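Putative dehydrogenase (PDB 6UUG) oxidises methanesulfinate as MsuC, the monooxygenase component of a two-component, flavin-dependent system in bacterial sulfur assimilation. Local coordinates at residues A[334-339]-A[409-414]; A[251-256]-A[345-350]; A[41-46]-A[58-63]. One frame throughout, in Å; residues are numbered along the deposited sequence.

Contact 1: A[334-339]-A[409-414]; sequences EERGHL and PVPTFY
Arg336, near the start of helix 333-360, and Pro411, in the C-terminal tail, meet with the guanidinium group laid against a proline ring. From CB the arginine chain sets CG anti to the backbone N (chi1 -169°), then bends at chi2 (-91°), which turns its outer half toward the tail. NE is hydrogen-bonded outside the two segments. Pro411 CB sits 3.6 Å above the guanidinium plane of Arg336, displaced toward the rim. Arg336 NH1 comes 3.7 Å from Pro411 CG. Arg336 NH1 also donates to a water at 2.8 Å. That water donates in turn to Pro409 O at 2.8 Å, bridging a direct gap too long for a bond. NH2 completes the tip, forming a salt bridge to Ser415 OXT and a hydrogen bond to Cys246 O. Shortened to an alanine here, the side chain would give up these bonds, which would probably leave the Ser415 carboxylate without its charged mate and the bridging water without one anchor. Pro409 CD rests 3.9 Å from Gly337 O. The tail, arriving from helix 392-405, comes close to the first turns of helix 333-360 at Pro409 and then moves off, held by Arg336, which helix 247-277 touches through Pro249 and Leu250.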
ATOM      1  N   GLU A 334      33.992   8.381   4.724  1.00 38.68           N
ATOM      2  CA  GLU A 334      33.286   7.444   3.861  1.00 38.11           C
ATOM      3  C   GLU A 334      32.603   6.355   4.677  1.00 38.84           C
ATOM      4  O   GLU A 334      31.427   6.038   4.445  1.00 33.16           O
ATOM      5  CB  GLU A 334      34.245   6.823   2.850  1.00 42.05           C
ATOM      6  CG  GLU A 334      33.549   5.889   1.874  1.00 51.95           C
ATOM      7  CD  GLU A 334      34.496   5.280   0.853  1.00 65.71           C
ATOM      8  OE1 GLU A 334      35.609   4.861   1.246  1.00 72.68           O
ATOM      9  OE2 GLU A 334      34.125   5.224  -0.342  1.00 72.92           O
ATOM     10  N   GLU A 335      33.322   5.771   5.639  1.00 32.57           N
ATOM     11  CA  GLU A 335      32.726   4.717   6.458  1.00 34.71           C
ATOM     12  C   GLU A 335      31.586   5.265   7.308  1.00 34.77           C
ATOM     13  O   GLU A 335      30.551   4.598   7.476  1.00 33.02           O
ATOM     14  CB  GLU A 335      33.791   4.050   7.342  1.00 35.38           C
ATOM     15  CG  GLU A 335      33.218   2.889   8.145  1.00 34.13           C
ATOM     16  CD  GLU A 335      34.260   2.083   8.886  1.00 41.90           C
ATOM     17  OE1 GLU A 335      35.457   2.179   8.535  1.00 38.04           O
ATOM     18  OE2 GLU A 335      33.874   1.358   9.825  1.00 35.56           O
ATOM     19  N   ARG A 336      31.749   6.479   7.848  1.00 29.50           N
ATOM     20  CA  ARG A 336      30.653   7.122   8.575  1.00 29.41           C
ATOM     21  C   ARG A 336      29.423   7.267   7.682  1.00 31.96           C
ATOM     22  O   ARG A 336      28.297   7.000   8.113  1.00 31.05           O
ATOM     23  CB  ARG A 336      31.098   8.496   9.096  1.00 32.51           C
ATOM     24  CG  ARG A 336      30.133   9.144  10.085  1.00 32.94           C
ATOM     25  CD  ARG A 336      29.095  10.027   9.393  1.00 32.76           C
ATOM     26  NE  ARG A 336      28.291  10.701  10.404  1.00 30.66           N
ATOM     27  CZ  ARG A 336      27.137  11.308  10.182  1.00 34.08           C
ATOM     28  NH1 ARG A 336      26.619  11.351   8.954  1.00 34.41           N
ATOM     29  NH2 ARG A 336      26.498  11.867  11.203  1.00 32.54           N
ATOM     30  N   GLY A 337      29.620   7.717   6.442  1.00 30.39           N
ATOM     31  CA  GLY A 337      28.483   7.927   5.547  1.00 31.52           C
ATOM     32  C   GLY A 337      27.745   6.644   5.210  1.00 30.31           C
ATOM     33  O   GLY A 337      26.508   6.622   5.162  1.00 32.84           O
ATOM     34  N   HIS A 338      28.484   5.569   4.942  1.00 29.66           N
ATOM     35  CA  HIS A 338      27.840   4.285   4.666  1.00 32.19           C
ATOM     36  C   HIS A 338      27.067   3.787   5.879  1.00 30.07           C
ATOM     37  O   HIS A 338      25.983   3.209   5.736  1.00 28.24           O
ATOM     38  CB  HIS A 338      28.882   3.257   4.215  1.00 34.06           C
ATOM     39  CG  HIS A 338      29.348   3.477   2.809  1.00 40.37           C
ATOM     40  ND1 HIS A 338      30.291   4.423   2.476  1.00 56.27           N
ATOM     41  CD2 HIS A 338      28.961   2.909   1.643  1.00 52.46           C
ATOM     42  CE1 HIS A 338      30.485   4.412   1.170  1.00 47.65           C
ATOM     43  NE2 HIS A 338      29.692   3.500   0.641  1.00 52.38           N
ATOM     44  N   LEU A 339      27.607   3.992   7.084  1.00 28.24           N
ATOM     45  CA  LEU A 339      26.847   3.675   8.292  1.00 26.81           C
ATOM     46  C   LEU A 339      25.568   4.507   8.367  1.00 26.53           C
ATOM     47  O   LEU A 339      24.490   3.984   8.672  1.00 27.11           O
ATOM     48  CB  LEU A 339      27.702   3.913   9.543  1.00 28.06           C
ATOM     49  CG  LEU A 339      26.999   3.740  10.894  1.00 30.12           C
ATOM     50  CD1 LEU A 339      26.430   2.331  11.072  1.00 26.38           C
ATOM     51  CD2 LEU A 339      27.950   4.084  12.061  1.00 29.32           C
ATOM     52  N   PRO A 409      25.274  11.261   3.028  1.00 35.92           N
ATOM     53  CA  PRO A 409      24.498  12.218   3.818  1.00 37.55           C
ATOM     54  C   PRO A 409      25.412  13.219   4.508  1.00 42.15           C
ATOM     55  O   PRO A 409      26.559  12.915   4.844  1.00 39.83           O
ATOM     56  CB  PRO A 409      23.762  11.334   4.835  1.00 39.72           C
ATOM     57  CG  PRO A 409      24.498  10.047   4.846  1.00 41.99           C
ATOM     58  CD  PRO A 409      25.117   9.874   3.502  1.00 37.75           C
ATOM     59  N   VAL A 410      24.901  14.431   4.694  1.00 41.90           N
ATOM     60  CA  VAL A 410      25.658  15.507   5.337  1.00 42.85           C
ATOM     61  C   VAL A 410      25.454  15.394   6.842  1.00 41.55           C
ATOM     62  O   VAL A 410      24.302  15.405   7.304  1.00 41.42           O
ATOM     63  CB  VAL A 410      25.216  16.884   4.833  1.00 49.21           C
ATOM     64  CG1 VAL A 410      26.034  17.976   5.535  1.00 52.03           C
ATOM     65  CG2 VAL A 410      25.377  16.967   3.318  1.00 47.84           C
ATOM     66  N   PRO A 411      26.523  15.296   7.638  1.00 40.71           N
ATOM     67  CA  PRO A 411      26.366  15.152   9.096  1.00 43.95           C
ATOM     68  C   PRO A 411      25.654  16.344   9.722  1.00 43.95           C
ATOM     69  O   PRO A 411      26.046  17.500   9.537  1.00 48.33           O
ATOM     70  CB  PRO A 411      27.815  15.033   9.590  1.00 41.34           C
ATOM     71  CG  PRO A 411      28.560  14.508   8.441  1.00 40.10           C
ATOM     72  CD  PRO A 411      27.915  15.095   7.207  1.00 40.08           C
ATOM     73  N   THR A 412      24.576  16.054  10.448  1.00 44.77           N
ATOM     74  CA  THR A 412      23.856  17.046  11.244  1.00 46.89           C
ATOM     75  C   THR A 412      23.497  16.391  12.578  1.00 50.24           C
ATOM     76  O   THR A 412      23.898  15.260  12.860  1.00 49.61           O
ATOM     77  CB  THR A 412      22.593  17.546  10.529  1.00 45.54           C
ATOM     78  OG1 THR A 412      21.638  16.482  10.465  1.00 45.93           O
ATOM     79  CG2 THR A 412      22.901  18.034   9.121  1.00 45.41           C
ATOM     80  N   PHE A 413      22.710  17.088  13.399  1.00 47.46           N
ATOM     81  CA  PHE A 413      22.233  16.472  14.631  1.00 49.74           C
ATOM     82  C   PHE A 413      21.126  15.450  14.383  1.00 49.93           C
ATOM     83  O   PHE A 413      20.739  14.739  15.316  1.00 46.39           O
ATOM     84  CB  PHE A 413      21.767  17.556  15.617  1.00 58.56           C
ATOM     85  CG  PHE A 413      22.904  18.212  16.386  1.00 64.15           C
ATOM     86  CD1 PHE A 413      23.607  19.282  15.848  1.00 66.60           C
ATOM     87  CD2 PHE A 413      23.270  17.751  17.650  1.00 64.07           C
ATOM     88  CE1 PHE A 413      24.653  19.880  16.553  1.00 65.83           C
ATOM     89  CE2 PHE A 413      24.314  18.344  18.359  1.00 63.10           C
ATOM     90  CZ  PHE A 413      25.006  19.408  17.808  1.00 65.52           C
ATOM     91  N   TYR A 414      20.619  15.349  13.152  1.00 49.60           N
ATOM     92  CA  TYR A 414      19.618  14.350  12.795  1.00 54.62           C
ATOM     93  C   TYR A 414      20.071  13.399  11.692  1.00 52.22           C
ATOM     94  O   TYR A 414      19.266  12.566  11.250  1.00 52.98           O
ATOM     95  CB  TYR A 414      18.308  15.029  12.351  1.00 50.75           C
ATOM     96  CG  TYR A 414      17.537  15.737  13.449  1.00 59.04           C
ATOM     97  CD1 TYR A 414      17.755  17.086  13.724  1.00 63.78           C
ATOM     98  CD2 TYR A 414      16.574  15.062  14.197  1.00 61.52           C
ATOM     99  CE1 TYR A 414      17.044  17.740  14.725  1.00 66.14           C
ATOM    100  CE2 TYR A 414      15.857  15.706  15.197  1.00 66.02           C
ATOM    101  CZ  TYR A 414      16.097  17.043  15.455  1.00 73.39           C
ATOM    102  OH  TYR A 414      15.388  17.683  16.448  1.00 84.15           O
TER
HETATM  103  O   HOH W   1      27.869  11.044   6.421  1.00 35.76           O

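Contact 2: A[251-256]-A[345-350]; sequences IAQLTF and TAKVAA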
ATOM      1  N   ILE A 251      24.317   7.266  16.520  1.00 27.74           N
ATOM      2  CA  ILE A 251      23.934   6.501  17.702  1.00 26.94           C
ATOM      3  C   ILE A 251      22.519   6.878  18.141  1.00 27.03           C
ATOM      4  O   ILE A 251      21.703   6.012  18.467  1.00 29.06           O
ATOM      5  CB  ILE A 251      24.963   6.710  18.829  1.00 25.20           C
ATOM      6  CG1 ILE A 251      26.294   6.058  18.435  1.00 26.89           C
ATOM      7  CG2 ILE A 251      24.444   6.134  20.159  1.00 28.29           C
ATOM      8  CD1 ILE A 251      27.480   6.559  19.281  1.00 31.32           C
ATOM      9  N   ALA A 252      22.204   8.173  18.145  1.00 27.67           N
ATOM     10  CA  ALA A 252      20.843   8.597  18.482  1.00 27.94           C
ATOM     11  C   ALA A 252      19.815   7.991  17.526  1.00 28.26           C
ATOM     12  O   ALA A 252      18.806   7.430  17.967  1.00 29.16           O
ATOM     13  CB  ALA A 252      20.751  10.126  18.478  1.00 28.88           C
ATOM     14  N   GLN A 253      20.062   8.095  16.213  1.00 27.78           N
ATOM     15  CA  GLN A 253      19.137   7.546  15.221  1.00 28.26           C
ATOM     16  C   GLN A 253      18.973   6.040  15.372  1.00 28.05           C
ATOM     17  O   GLN A 253      17.854   5.524  15.287  1.00 27.55           O
ATOM     18  CB  GLN A 253      19.626   7.874  13.811  1.00 30.12           C
ATOM     19  CG  GLN A 253      19.561   9.359  13.480  1.00 31.31           C
ATOM     20  CD  GLN A 253      18.134   9.821  13.236  1.00 38.37           C
ATOM     21  OE1 GLN A 253      17.397   9.191  12.476  1.00 36.55           O
ATOM     22  NE2 GLN A 253      17.728  10.911  13.900  1.00 41.40           N
ATOM     23  N   LEU A 254      20.076   5.315  15.580  1.00 26.16           N
ATOM     24  CA  LEU A 254      19.967   3.866  15.727  1.00 24.07           C
ATOM     25  C   LEU A 254      19.350   3.471  17.071  1.00 26.45           C
ATOM     26  O   LEU A 254      18.755   2.391  17.176  1.00 27.54           O
ATOM     27  CB  LEU A 254      21.355   3.219  15.524  1.00 27.70           C
ATOM     28  CG  LEU A 254      21.374   1.693  15.364  1.00 29.14           C
ATOM     29  CD1 LEU A 254      20.428   1.252  14.272  1.00 27.36           C
ATOM     30  CD2 LEU A 254      22.793   1.190  15.053  1.00 27.40           C
ATOM     31  N   THR A 255      19.448   4.328  18.092  1.00 26.27           N
ATOM     32  CA  THR A 255      18.754   4.065  19.354  1.00 26.24           C
ATOM     33  C   THR A 255      17.245   4.106  19.151  1.00 27.55           C
ATOM     34  O   THR A 255      16.531   3.179  19.557  1.00 28.27           O
ATOM     35  CB  THR A 255      19.197   5.079  20.418  1.00 27.97           C
ATOM     36  OG1 THR A 255      20.595   4.898  20.700  1.00 29.99           O
ATOM     37  CG2 THR A 255      18.396   4.909  21.711  1.00 30.31           C
ATOM     38  N   PHE A 256      16.750   5.165  18.494  1.00 26.87           N
ATOM     39  CA  PHE A 256      15.334   5.223  18.125  1.00 28.87           C
ATOM     40  C   PHE A 256      14.941   4.017  17.294  1.00 25.24           C
ATOM     41  O   PHE A 256      13.873   3.435  17.500  1.00 27.55           O
ATOM     42  CB  PHE A 256      15.028   6.492  17.324  1.00 30.81           C
ATOM     43  CG  PHE A 256      14.855   7.715  18.167  1.00 34.87           C
ATOM     44  CD1 PHE A 256      13.891   7.749  19.159  1.00 42.12           C
ATOM     45  CD2 PHE A 256      15.613   8.846  17.928  1.00 41.01           C
ATOM     46  CE1 PHE A 256      13.715   8.886  19.935  1.00 46.18           C
ATOM     47  CE2 PHE A 256      15.444   9.987  18.696  1.00 44.27           C
ATOM     48  CZ  PHE A 256      14.492  10.003  19.704  1.00 43.87           C
ATOM     49  N   THR A 345      18.187   3.611   6.407  1.00 25.98           N
ATOM     50  CA  THR A 345      17.428   2.566   5.724  1.00 25.33           C
ATOM     51  C   THR A 345      16.659   1.721   6.731  1.00 26.10           C
ATOM     52  O   THR A 345      15.462   1.451   6.554  1.00 26.31           O
ATOM     53  CB  THR A 345      18.396   1.695   4.910  1.00 26.89           C
ATOM     54  OG1 THR A 345      19.012   2.489   3.884  1.00 26.78           O
ATOM     55  CG2 THR A 345      17.677   0.532   4.264  1.00 28.28           C
ATOM     56  N   ALA A 346      17.337   1.301   7.805  1.00 25.05           N
ATOM     57  CA  ALA A 346      16.680   0.532   8.863  1.00 27.12           C
ATOM     58  C   ALA A 346      15.584   1.338   9.553  1.00 26.03           C
ATOM     59  O   ALA A 346      14.517   0.797   9.879  1.00 27.32           O
ATOM     60  CB  ALA A 346      17.717   0.056   9.890  1.00 23.09           C
ATOM     61  N   LYS A 347      15.831   2.631   9.795  1.00 24.68           N
ATOM     62  CA  LYS A 347      14.847   3.461  10.483  1.00 26.45           C
ATOM     63  C   LYS A 347      13.583   3.631   9.655  1.00 25.70           C
ATOM     64  O   LYS A 347      12.469   3.578  10.203  1.00 27.34           O
ATOM     65  CB  LYS A 347      15.459   4.828  10.821  1.00 24.53           C
ATOM     66  CG  LYS A 347      14.598   5.602  11.839  1.00 28.01           C
ATOM     67  CD  LYS A 347      15.281   6.847  12.389  1.00 36.50           C
ATOM     68  CE  LYS A 347      14.295   7.663  13.242  1.00 42.67           C
ATOM     69  NZ  LYS A 347      14.261   9.081  12.819  1.00 39.33           N
ATOM     70  N   VAL A 348      13.715   3.855   8.338  1.00 25.38           N
ATOM     71  CA  VAL A 348      12.522   3.976   7.498  1.00 26.62           C
ATOM     72  C   VAL A 348      11.698   2.691   7.557  1.00 25.90           C
ATOM     73  O   VAL A 348      10.474   2.722   7.756  1.00 26.41           O
ATOM     74  CB  VAL A 348      12.908   4.343   6.057  1.00 27.74           C
ATOM     75  CG1 VAL A 348      11.682   4.274   5.145  1.00 27.42           C
ATOM     76  CG2 VAL A 348      13.473   5.762   6.042  1.00 27.64           C
ATOM     77  N   ALA A 349      12.359   1.535   7.426  1.00 25.87           N
ATOM     78  CA  ALA A 349      11.636   0.269   7.470  1.00 26.86           C
ATOM     79  C   ALA A 349      10.990   0.051   8.830  1.00 25.04           C
ATOM     80  O   ALA A 349       9.808  -0.318   8.914  1.00 27.97           O
ATOM     81  CB  ALA A 349      12.567  -0.898   7.139  1.00 28.49           C
ATOM     82  N   ALA A 350      11.742   0.278   9.908  1.00 24.08           N
ATOM     83  CA  ALA A 350      11.177   0.070  11.241  1.00 24.57           C
ATOM     84  C   ALA A 350      10.004   1.005  11.487  1.00 26.00           C
ATOM     85  O   ALA A 350       9.010   0.610  12.098  1.00 26.12           O
ATOM     86  CB  ALA A 350      12.232   0.275  12.321  1.00 26.16           C
TER
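The Gln253 carboxamide, the flat group at the centre of this contact, is met at its oxygen by the ammonium of Lys347, which lies neither over a face nor exactly in plane: NZ is tilted 24° from the carbonyl plane. The second flat group, the Phe256 ring, turns its back on the lysine and meets His104 edge-to-face. Both segments belong to the C-terminal helical bundle of the acyl-CoA dehydrogenase fold, on helices 247-277 and 333-360. The polar link between them is a hydrogen bond from Lys347 NZ to Gln253 OE1 of 3.2 Å, with a C=O...N angle of 123°. Lys347 runs out extended from a first torsion of -166°, and a turn at chi4 swings the ammonium to the amide. The same NZ forms a salt bridge with Asp390 OD2, so a buried charge has an anionic mate as well as an amide acceptor. Phe256 contributes through its root, CB standing 4.3 Å from Lys347 CE. On another side of helix 333-360, Trp304 and Val305 of the third subunit pack on Thr345, Val348 and Ala349. Lys347 CD also packs tightly against the amide oxygen, 3.2 Å from Gln253 OE1.

Contact 3: A[41-46]-A[58-63]; sequences AEFALT and KAERDA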
ATOM      1  N   ALA A  41      10.398  -8.514  32.256  1.00 38.40           N
ATOM      2  CA  ALA A  41       9.271  -9.281  32.783  1.00 44.23           C
ATOM      3  C   ALA A  41       8.618  -8.567  33.965  1.00 43.40           C
ATOM      4  O   ALA A  41       7.384  -8.513  34.066  1.00 45.15           O
ATOM      5  CB  ALA A  41       9.737 -10.683  33.183  1.00 45.02           C
ATOM      6  N   GLU A  42       9.429  -8.011  34.870  1.00 41.29           N
ATOM      7  CA  GLU A  42       8.878  -7.257  35.992  1.00 40.96           C
ATOM      8  C   GLU A  42       8.203  -5.978  35.511  1.00 43.07           C
ATOM      9  O   GLU A  42       7.114  -5.629  35.987  1.00 42.58           O
ATOM     10  CB  GLU A  42       9.978  -6.935  37.009  1.00 41.34           C
ATOM     11  CG  GLU A  42      10.603  -8.161  37.650  1.00 46.52           C
ATOM     12  N   PHE A  43       8.829  -5.270  34.562  1.00 37.71           N
ATOM     13  CA  PHE A  43       8.210  -4.065  34.019  1.00 41.71           C
ATOM     14  C   PHE A  43       6.860  -4.382  33.386  1.00 39.36           C
ATOM     15  O   PHE A  43       5.909  -3.605  33.518  1.00 45.22           O
ATOM     16  CB  PHE A  43       9.130  -3.405  32.987  1.00 40.57           C
ATOM     17  CG  PHE A  43      10.414  -2.855  33.554  1.00 41.86           C
ATOM     18  CD1 PHE A  43      10.556  -2.618  34.918  1.00 41.60           C
ATOM     19  CD2 PHE A  43      11.473  -2.558  32.712  1.00 40.46           C
ATOM     20  CE1 PHE A  43      11.730  -2.111  35.426  1.00 42.59           C
ATOM     21  CE2 PHE A  43      12.660  -2.053  33.219  1.00 42.07           C
ATOM     22  CZ  PHE A  43      12.787  -1.825  34.572  1.00 40.10           C
ATOM     23  N   ALA A  44       6.757  -5.524  32.697  1.00 40.92           N
ATOM     24  CA  ALA A  44       5.530  -5.851  31.976  1.00 41.59           C
ATOM     25  C   ALA A  44       4.334  -5.960  32.911  1.00 46.09           C
ATOM     26  O   ALA A  44       3.195  -5.741  32.487  1.00 42.65           O
ATOM     27  CB  ALA A  44       5.699  -7.158  31.200  1.00 42.95           C
ATOM     28  N   LEU A  45       4.571  -6.284  34.184  1.00 44.24           N
ATOM     29  CA  LEU A  45       3.468  -6.471  35.120  1.00 48.63           C
ATOM     30  C   LEU A  45       2.705  -5.179  35.386  1.00 48.59           C
ATOM     31  O   LEU A  45       1.496  -5.223  35.646  1.00 51.48           O
ATOM     32  CB  LEU A  45       3.997  -7.054  36.425  1.00 44.83           C
ATOM     33  CG  LEU A  45       4.621  -8.444  36.316  1.00 45.42           C
ATOM     34  CD1 LEU A  45       5.129  -8.885  37.676  1.00 55.15           C
ATOM     35  CD2 LEU A  45       3.617  -9.439  35.777  1.00 52.70           C
ATOM     36  N   THR A  46       3.377  -4.030  35.330  1.00 44.15           N
ATOM     37  CA  THR A  46       2.756  -2.736  35.593  1.00 48.06           C
ATOM     38  C   THR A  46       2.721  -1.821  34.374  1.00 42.86           C
ATOM     39  O   THR A  46       2.311  -0.665  34.502  1.00 43.29           O
ATOM     40  CB  THR A  46       3.495  -2.020  36.730  1.00 50.84           C
ATOM     41  OG1 THR A  46       4.850  -1.767  36.327  1.00 50.79           O
ATOM     42  CG2 THR A  46       3.510  -2.872  37.990  1.00 55.62           C
ATOM     43  N   LYS A  58       9.576   6.036  38.815  1.00 45.21           N
ATOM     44  CA  LYS A  58      10.690   6.062  39.764  1.00 43.42           C
ATOM     45  C   LYS A  58      11.105   4.660  40.195  1.00 40.08           C
ATOM     46  O   LYS A  58      12.303   4.355  40.260  1.00 45.00           O
ATOM     47  CB  LYS A  58      10.310   6.921  40.974  1.00 47.20           C
ATOM     48  CG  LYS A  58      11.305   6.873  42.124  1.00 46.59           C
ATOM     49  CD  LYS A  58      12.677   7.392  41.724  1.00 45.17           C
ATOM     50  CE  LYS A  58      13.595   7.498  42.945  1.00 45.18           C
ATOM     51  NZ  LYS A  58      15.026   7.723  42.582  1.00 54.72           N
ATOM     52  N   ALA A  59      10.135   3.788  40.498  1.00 44.26           N
ATOM     53  CA  ALA A  59      10.468   2.426  40.905  1.00 44.33           C
ATOM     54  C   ALA A  59      11.231   1.685  39.809  1.00 44.13           C
ATOM     55  O   ALA A  59      12.176   0.932  40.090  1.00 38.79           O
ATOM     56  CB  ALA A  59       9.190   1.672  41.278  1.00 44.27           C
ATOM     57  N   GLU A  60      10.836   1.886  38.550  1.00 44.30           N
ATOM     58  CA  GLU A  60      11.516   1.218  37.445  1.00 39.83           C
ATOM     59  C   GLU A  60      12.903   1.808  37.212  1.00 39.66           C
ATOM     60  O   GLU A  60      13.848   1.078  36.895  1.00 37.75           O
ATOM     61  CB  GLU A  60      10.663   1.310  36.174  1.00 44.11           C
ATOM     62  CG  GLU A  60       9.364   0.504  36.218  1.00 44.73           C
ATOM     63  CD  GLU A  60       8.348   1.025  37.237  1.00 50.09           C
ATOM     64  OE1 GLU A  60       8.279   2.259  37.453  1.00 50.44           O
ATOM     65  OE2 GLU A  60       7.625   0.192  37.832  1.00 51.62           O
ATOM     66  N   ARG A  61      13.043   3.124  37.365  1.00 39.55           N
ATOM     67  CA  ARG A  61      14.352   3.748  37.213  1.00 39.80           C
ATOM     68  C   ARG A  61      15.304   3.288  38.310  1.00 42.79           C
ATOM     69  O   ARG A  61      16.489   3.053  38.052  1.00 37.24           O
ATOM     70  CB  ARG A  61      14.211   5.272  37.208  1.00 38.63           C
ATOM     71  CG  ARG A  61      13.428   5.821  36.002  1.00 42.70           C
ATOM     72  CD  ARG A  61      13.143   7.314  36.126  1.00 41.25           C
ATOM     73  NE  ARG A  61      14.379   8.082  36.177  1.00 40.31           N
ATOM     74  CZ  ARG A  61      15.010   8.568  35.112  1.00 41.41           C
ATOM     75  NH1 ARG A  61      14.516   8.382  33.885  1.00 39.34           N
ATOM     76  NH2 ARG A  61      16.141   9.240  35.273  1.00 40.76           N
ATOM     77  N   ASP A  62      14.802   3.132  39.544  1.00 38.99           N
ATOM     78  CA  ASP A  62      15.654   2.599  40.607  1.00 43.54           C
ATOM     79  C   ASP A  62      16.041   1.148  40.330  1.00 42.40           C
ATOM     80  O   ASP A  62      17.163   0.729  40.637  1.00 39.85           O
ATOM     81  CB  ASP A  62      14.953   2.712  41.967  1.00 48.40           C
ATOM     82  CG  ASP A  62      14.927   4.139  42.502  1.00 49.88           C
ATOM     83  OD1 ASP A  62      15.717   4.987  42.025  1.00 48.69           O
ATOM     84  OD2 ASP A  62      14.109   4.407  43.409  1.00 52.66           O
ATOM     85  N   ALA A  63      15.124   0.367  39.753  1.00 39.57           N
ATOM     86  CA  ALA A  63      15.454  -1.002  39.373  1.00 40.71           C
ATOM     87  C   ALA A  63      16.578  -1.036  38.342  1.00 39.47           C
ATOM     88  O   ALA A  63      17.418  -1.939  38.364  1.00 39.82           O
ATOM     89  CB  ALA A  63      14.211  -1.714  38.840  1.00 39.75           C
TER
HETATM   90  O   HOH W   2       7.797  -2.205  37.656  1.00 56.47           O
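Phe43 and Glu60 are brought together by matching first torsions: in each, CG stands beside the backbone N and anti to the carbonyl carbon (chi1 of Phe43 -66°). The glutamate then bends at chi2 (67°), which presents its methylene carbons to the ring while its carboxylate runs on toward Thr46. Ring and acid chain thus lie alongside one another, pointing opposite ways. Glu60 CG approaches the ring obliquely, 3.6 Å from Phe43 CD1. Phe43 CE1 is 3.7 Å from Glu60 CB, so the aromatic ring meets the aliphatic part of the acid. Ala63 adds a methyl group at the ring edge, near its plane, with CB 4.2 Å from Phe43 CE1.

The polar end is looser. Thr46 OG1 and Glu60 OE2 are 3.7 Å apart and have a water near both; its distance of 3.3 Å to Thr46 OG1 is long, while its approach to Glu60 OE2 is too short to be trusted, which leaves the bridge doubtful. Arg50 is the firmer polar partner: its NE hydrogen-bonds Thr46 OG1 and its NH2 hydrogen-bonds Phe43 O, whereas its ion pair with Glu60 OE2 is long and weak. Within 58-63, Lys58 NZ forms a salt bridge with Asp62 OD1 at 2.9 Å, one turn along the helix, and Lys58 has a second anionic partner in Asp173. Ile102 of helix 100-119 touches both Phe43 and Glu60.

The short axes approach to 11.3 Å and run at 179°, almost exactly antiparallel. That spacing is wide for packed helices, in keeping with a gap filled by a phenylalanine and a folded glutamate. Locally, segments 41-46 and 58-63 have the geometry of a helical hairpin between helices 32-53 and 58-67, joined by a short connection, in the N-terminal helical domain of the acyl-CoA dehydrogenase fold.

Contact 2 is the core one, its centre about 9 Å from that of the chain, whereas contacts 1 and 3 are partly buried, each about 18 Å out and on opposite sides. Contacts 1 and 2 share helix 333-360 and adjoin: Tyr414 O packs 3.5 Å from Gln253 NE2. Contact 3 stands apart in the N-terminal helical domain, its centre about 25 Å from that of contact 2. The chemistry follows the place: an amide-ammonium hydrogen bond with Asp390 as the ammonium's anionic mate in the interior; a water bridge, the Ser415 carboxylate and a guanidinium face against a proline ring at the tail; and mainly carbon packing between the outer helices.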